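Side-chain contacts in hypothetical conserved protein, GK0453 (Geobacillus kaustophilus, PDB 2YXY), which is of unknown function but belongs to the DUF1811 family and pairs two long helices with a small SH3-like antiparallel sheet: residues A[67-70]-A[76-79]; A[90-93]-A[99-102]. One frame throughout, in Å; residues are numbered along the deposited sequence.

Contact 1 (A[67-70]-A[76-79])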
ATOM      1  N   ILE A  67      14.486   2.801   7.600  1.00 41.11           N
ATOM      2  CA  ILE A  67      13.298   3.402   8.188  1.00 39.07           C
ATOM      3  C   ILE A  67      12.701   4.332   7.137  1.00 43.80           C
ATOM      4  O   ILE A  67      13.431   5.111   6.498  1.00 40.18           O
ATOM      5  CB  ILE A  67      13.677   4.233   9.437  1.00 44.86           C
ATOM      6  CG1 ILE A  67      14.556   3.391  10.363  1.00 43.94           C
ATOM      7  CG2 ILE A  67      12.420   4.699  10.175  1.00 42.22           C
ATOM      8  CD1 ILE A  67      15.318   4.205  11.385  1.00 44.12           C
ATOM      9  N   TYR A  68      11.385   4.264   6.938  1.00 33.78           N
ATOM     10  CA  TYR A  68      10.779   5.136   5.933  1.00 36.67           C
ATOM     11  C   TYR A  68       9.553   5.915   6.402  1.00 32.69           C
ATOM     12  O   TYR A  68       8.845   5.489   7.305  1.00 31.96           O
ATOM     13  CB  TYR A  68      10.356   4.324   4.690  1.00 39.91           C
ATOM     14  CG  TYR A  68      11.419   3.414   4.116  1.00 42.93           C
ATOM     15  CD1 TYR A  68      11.710   2.191   4.712  1.00 44.06           C
ATOM     16  CD2 TYR A  68      12.151   3.791   2.999  1.00 44.88           C
ATOM     17  CE1 TYR A  68      12.705   1.371   4.212  1.00 48.80           C
ATOM     18  CE2 TYR A  68      13.152   2.980   2.485  1.00 49.56           C
ATOM     19  CZ  TYR A  68      13.428   1.771   3.098  1.00 50.42           C
ATOM     20  OH  TYR A  68      14.442   0.974   2.604  1.00 50.65           O
ATOM     21  N   GLU A  69       9.310   7.058   5.764  1.00 36.49           N
ATOM     22  CA  GLU A  69       8.110   7.828   6.048  1.00 43.22           C
ATOM     23  C   GLU A  69       6.967   6.971   5.504  1.00 41.89           C
ATOM     24  O   GLU A  69       7.115   6.302   4.470  1.00 38.96           O
ATOM     25  CB  GLU A  69       8.070   9.131   5.260  1.00 46.62           C
ATOM     26  CG  GLU A  69       8.982  10.215   5.724  1.00 59.12           C
ATOM     27  CD  GLU A  69       8.428  11.576   5.363  1.00 59.07           C
ATOM     28  OE1 GLU A  69       7.365  11.941   5.922  1.00 55.83           O
ATOM     29  OE2 GLU A  69       9.045  12.263   4.521  1.00 60.81           O
ATOM     30  N   ILE A  70       5.830   7.010   6.181  1.00 41.93           N
ATOM     31  CA  ILE A  70       4.668   6.248   5.753  1.00 42.15           C
ATOM     32  C   ILE A  70       3.760   7.121   4.900  1.00 44.75           C
ATOM     33  O   ILE A  70       3.218   8.115   5.381  1.00 46.94           O
ATOM     34  CB  ILE A  70       3.891   5.733   6.962  1.00 43.99           C
ATOM     35  CG1 ILE A  70       4.810   4.821   7.788  1.00 42.19           C
ATOM     36  CG2 ILE A  70       2.593   5.025   6.499  1.00 42.90           C
ATOM     37  CD1 ILE A  70       4.221   4.362   9.130  1.00 38.16           C
ATOM     38  N   GLU A  76       5.145  10.156  10.364  1.00 55.72           N
ATOM     39  CA  GLU A  76       5.185   8.793  10.887  1.00 50.07           C
ATOM     40  C   GLU A  76       6.196   7.972  10.090  1.00 47.76           C
ATOM     41  O   GLU A  76       6.364   8.180   8.884  1.00 43.43           O
ATOM     42  CB  GLU A  76       3.795   8.189  10.833  1.00 52.00           C
ATOM     43  CG  GLU A  76       2.788   9.112  11.462  1.00 61.44           C
ATOM     44  CD  GLU A  76       1.505   8.419  11.791  1.00 70.65           C
ATOM     45  OE1 GLU A  76       1.575   7.377  12.479  1.00 77.83           O
ATOM     46  OE2 GLU A  76       0.435   8.914  11.368  1.00 74.24           O
ATOM     47  N   TYR A  77       6.887   7.059  10.769  1.00 43.55           N
ATOM     48  CA  TYR A  77       7.921   6.258  10.116  1.00 38.02           C
ATOM     49  C   TYR A  77       7.789   4.784  10.384  1.00 35.82           C
ATOM     50  O   TYR A  77       7.245   4.366  11.412  1.00 37.86           O
ATOM     51  CB  TYR A  77       9.331   6.741  10.532  1.00 32.65           C
ATOM     52  CG  TYR A  77       9.700   8.088   9.944  1.00 33.96           C
ATOM     53  CD1 TYR A  77       9.172   9.275  10.469  1.00 37.06           C
ATOM     54  CD2 TYR A  77      10.504   8.172   8.807  1.00 37.65           C
ATOM     55  CE1 TYR A  77       9.427  10.502   9.873  1.00 31.41           C
ATOM     56  CE2 TYR A  77      10.763   9.390   8.204  1.00 39.46           C
ATOM     57  CZ  TYR A  77      10.222  10.555   8.734  1.00 41.77           C
ATOM     58  OH  TYR A  77      10.469  11.765   8.102  1.00 39.73           O
ATOM     59  N   PHE A  78       8.317   3.995   9.457  1.00 35.87           N
ATOM     60  CA  PHE A  78       8.247   2.543   9.559  1.00 32.71           C
ATOM     61  C   PHE A  78       9.651   1.966   9.462  1.00 32.97           C
ATOM     62  O   PHE A  78      10.427   2.321   8.579  1.00 34.33           O
ATOM     63  CB  PHE A  78       7.366   2.008   8.411  1.00 30.65           C
ATOM     64  CG  PHE A  78       7.020   0.553   8.519  1.00 27.09           C
ATOM     65  CD1 PHE A  78       7.629  -0.380   7.686  1.00 27.25           C
ATOM     66  CD2 PHE A  78       6.043   0.119   9.415  1.00 30.30           C
ATOM     67  CE1 PHE A  78       7.264  -1.713   7.722  1.00 25.58           C
ATOM     68  CE2 PHE A  78       5.662  -1.227   9.469  1.00 32.14           C
ATOM     69  CZ  PHE A  78       6.279  -2.150   8.616  1.00 35.47           C
ATOM     70  N   LYS A  79       9.969   1.059  10.368  1.00 37.77           N
ATOM     71  CA  LYS A  79      11.280   0.444  10.379  1.00 40.87           C
ATOM     72  C   LYS A  79      11.142  -0.938   9.766  1.00 36.61           C
ATOM     73  O   LYS A  79      10.451  -1.790  10.305  1.00 37.59           O
ATOM     74  CB  LYS A  79      11.775   0.333  11.814  1.00 44.51           C
ATOM     75  CG  LYS A  79      13.271   0.432  11.942  1.00 57.00           C
ATOM     76  CD  LYS A  79      13.976  -0.680  11.231  1.00 53.67           C
ATOM     77  CE  LYS A  79      15.459  -0.614  11.563  1.00 67.62           C
ATOM     78  NZ  LYS A  79      15.666  -0.513  13.037  1.00 58.44           N
TER

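Contact 2 (A[90-93]-A[99-102])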
ATOM      1  N   GLY A  90       7.662  -5.007   9.447  1.00 37.35           N
ATOM      2  CA  GLY A  90       8.414  -4.152  10.347  1.00 41.46           C
ATOM      3  C   GLY A  90       7.469  -3.546  11.359  1.00 39.17           C
ATOM      4  O   GLY A  90       6.460  -4.157  11.710  1.00 42.54           O
ATOM      5  N   TRP A  91       7.767  -2.340  11.822  1.00 45.54           N
ATOM      6  CA  TRP A  91       6.909  -1.701  12.812  1.00 45.64           C
ATOM      7  C   TRP A  91       6.973  -0.185  12.764  1.00 47.04           C
ATOM      8  O   TRP A  91       7.996   0.393  12.378  1.00 48.68           O
ATOM      9  CB  TRP A  91       7.291  -2.206  14.209  1.00 55.72           C
ATOM     10  CG  TRP A  91       8.769  -2.403  14.363  1.00 61.59           C
ATOM     11  CD1 TRP A  91       9.724  -1.428  14.395  1.00 67.37           C
ATOM     12  CD2 TRP A  91       9.472  -3.654  14.399  1.00 68.38           C
ATOM     13  NE1 TRP A  91      10.978  -1.991  14.440  1.00 69.94           N
ATOM     14  CE2 TRP A  91      10.855  -3.357  14.445  1.00 71.91           C
ATOM     15  CE3 TRP A  91       9.071  -5.002  14.398  1.00 71.76           C
ATOM     16  CZ2 TRP A  91      11.841  -4.356  14.482  1.00 73.47           C
ATOM     17  CZ3 TRP A  91      10.054  -5.997  14.436  1.00 70.36           C
ATOM     18  CH2 TRP A  91      11.421  -5.665  14.479  1.00 70.07           C
ATOM     19  N   ARG A  92       5.869   0.457  13.140  1.00 43.35           N
ATOM     20  CA  ARG A  92       5.803   1.913  13.161  1.00 48.68           C
ATOM     21  C   ARG A  92       6.520   2.387  14.415  1.00 47.58           C
ATOM     22  O   ARG A  92       6.298   1.848  15.491  1.00 46.42           O
ATOM     23  CB  ARG A  92       4.349   2.386  13.205  1.00 46.63           C
ATOM     24  CG  ARG A  92       3.527   1.981  11.991  1.00 52.96           C
ATOM     25  CD  ARG A  92       2.030   2.089  12.294  1.00 54.14           C
ATOM     26  NE  ARG A  92       1.185   1.657  11.179  1.00 47.20           N
ATOM     27  CZ  ARG A  92       0.713   2.464  10.230  1.00 50.49           C
ATOM     28  NH1 ARG A  92      -0.050   1.977   9.256  1.00 48.83           N
ATOM     29  NH2 ARG A  92       0.990   3.760  10.259  1.00 46.22           N
ATOM     30  N   LEU A  93       7.372   3.394  14.283  1.00 51.13           N
ATOM     31  CA  LEU A  93       8.096   3.900  15.441  1.00 57.37           C
ATOM     32  C   LEU A  93       7.176   4.527  16.499  1.00 64.71           C
ATOM     33  O   LEU A  93       7.230   4.153  17.675  1.00 68.23           O
ATOM     34  CB  LEU A  93       9.155   4.905  14.989  1.00 49.23           C
ATOM     35  CG  LEU A  93      10.149   4.307  13.983  1.00 56.32           C
ATOM     36  CD1 LEU A  93      11.195   5.337  13.603  1.00 50.60           C
ATOM     37  CD2 LEU A  93      10.809   3.067  14.588  1.00 53.57           C
ATOM     38  N   GLU A  99       4.846  -6.245  15.263  1.00 69.34           N
ATOM     39  CA  GLU A  99       5.205  -6.376  13.856  1.00 65.39           C
ATOM     40  C   GLU A  99       3.961  -6.209  12.995  1.00 63.54           C
ATOM     41  O   GLU A  99       2.837  -6.480  13.440  1.00 64.32           O
ATOM     42  CB  GLU A  99       5.855  -7.725  13.554  1.00 65.51           C
ATOM     43  CG  GLU A  99       6.748  -7.653  12.324  1.00 70.48           C
ATOM     44  CD  GLU A  99       7.228  -9.001  11.845  1.00 70.29           C
ATOM     45  OE1 GLU A  99       8.171  -9.030  11.027  1.00 76.18           O
ATOM     46  OE2 GLU A  99       6.660 -10.027  12.268  1.00 72.28           O
ATOM     47  N   GLU A 100       4.168  -5.776  11.755  1.00 54.25           N
ATOM     48  CA  GLU A 100       3.062  -5.534  10.845  1.00 46.01           C
ATOM     49  C   GLU A 100       3.546  -5.596   9.397  1.00 41.05           C
ATOM     50  O   GLU A 100       4.667  -5.192   9.104  1.00 32.37           O
ATOM     51  CB  GLU A 100       2.490  -4.155  11.178  1.00 50.39           C
ATOM     52  CG  GLU A 100       1.593  -3.518  10.164  1.00 59.16           C
ATOM     53  CD  GLU A 100       1.333  -2.063  10.494  1.00 60.99           C
ATOM     54  OE1 GLU A 100       0.536  -1.416   9.782  1.00 60.98           O
ATOM     55  OE2 GLU A 100       1.936  -1.564  11.473  1.00 64.72           O
ATOM     56  N   ALA A 101       2.699  -6.110   8.502  1.00 36.94           N
ATOM     57  CA  ALA A 101       3.038  -6.213   7.079  1.00 35.35           C
ATOM     58  C   ALA A 101       2.427  -5.026   6.337  1.00 33.65           C
ATOM     59  O   ALA A 101       1.217  -4.818   6.357  1.00 34.41           O
ATOM     60  CB  ALA A 101       2.510  -7.527   6.498  1.00 34.63           C
ATOM     61  N   LEU A 102       3.269  -4.258   5.665  1.00 31.00           N
ATOM     62  CA  LEU A 102       2.807  -3.078   4.954  1.00 33.39           C
ATOM     63  C   LEU A 102       3.181  -3.167   3.486  1.00 28.48           C
ATOM     64  O   LEU A 102       4.301  -3.557   3.164  1.00 30.60           O
ATOM     65  CB  LEU A 102       3.454  -1.839   5.575  1.00 37.62           C
ATOM     66  CG  LEU A 102       2.625  -0.582   5.846  1.00 46.56           C
ATOM     67  CD1 LEU A 102       1.394  -0.931   6.686  1.00 41.10           C
ATOM     68  CD2 LEU A 102       3.492   0.440   6.577  1.00 44.70           C
TER
HETATM   69  O   HOH W   1       3.845  -1.771  14.031  1.00 46.05           O

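Contact 1 (A[67-70]-A[76-79])
The buried side chains of Ile70 and Phe78 meet across an antiparallel hairpin, with CG1 of Ile70 3.9 Å from CB of Phe78. The backbone beside them is tightly joined: Tyr68 and Phe78 form a hydrogen-bonded pair, Tyr68 N to Phe78 O and Phe78 N to Tyr68 O both 2.7 Å, and Ile70 N reaches Glu76 O at 3.0 Å. The face bearing Ile67, Glu69, Tyr77 and Lys79 is more open to solvent, though its side chains still touch. Here CG of Tyr77 stands anti to its carbonyl carbon (chi1 -71°), which lays the ring across the neighbouring strand, one face over CA of Glu69 in a CH-pi contact (4.1 Å to the ring centroid). CG2 of Ile67 rests on CB of Tyr77 at 3.7 Å, and CG1 of Ile67 on CG of Lys79 at 3.6 Å. A serine in place of Tyr77 would probably strip the aromatic cover from CA of Glu69 and the Tyr68-Glu69 peptide, opening a gap there. The Glu69 carboxylate forms a salt bridge with Arg108. Strand 67-70 is an outer strand of the sheet; strand 87-92 flanks 76-84 on its other side, while Phe62 and Leu107 pack against Tyr68.

Contact 2 (A[90-93]-A[99-102])
Arg92 and Glu100 reach each other through two extended side chains: CG of Glu100 lies anti to its backbone N (chi1 164°), and the Arg92 chain, leaving with CG anti to the carbonyl carbon, runs straight on to NE. The carboxylate comes to the edge of the guanidinium, the two planes only 26° apart. Both oxygens share the N-H of Arg92 NE in a bifurcated arrangement, OE2 of Glu100 at 3.3 Å and OE1 at 3.4 Å, and NH1 of Arg92 lies 3.5 Å from OE1; each hydrogen bond is weak, so the salt bridge is spread over several long links. A water accepts from Arg92 N and donates to OE2 of Glu100, tying the carboxylate to the opposite backbone as well. Beside the ion pair, CD1 of Leu102 approaches NH1 of Arg92 to 4.1 Å.

Beneath these side chains, Gly90 and Glu100 make a hydrogen-bonded antiparallel pair, Gly90 N to Glu100 O at 3.0 Å and Glu100 N to Gly90 O at 2.8 Å. The short strand segments diverge, their directions 91° apart. CG of Glu99 sits 4.1 Å from CE3 of Trp91, while the Glu99 carboxylate pairs with Arg81. The two segments thus share a single backbone pair, continued by the bond of Leu102 with Ala88, and beyond it opposite charges and water join them; the positive guanidinium probably helps keep Glu100 ionised.

Contacts 1 and 2 are successive hairpin pairings in one four-stranded antiparallel sheet, their centres about 9 Å apart. They share no strand, but 76-84 and 87-92 are neighbours: Lys79 N to Trp91 O, 2.9 Å, and Leu93 N to Tyr77 O, 3.0 Å, are probable hydrogen bonds joining them, and the Phe78 ring packs against the backbone of Gly90 and Trp91. Both contacts are partly buried and each brings in an outer strand. Contact 1 buries the larger surface, 471 against 286 Å², through continuous strand pairing with apolar side chains turned to the interior. Contact 2 has a shorter paired backbone and meets largely through partly exposed charged side chains, a weak salt bridge and a water spanning the diverging strands.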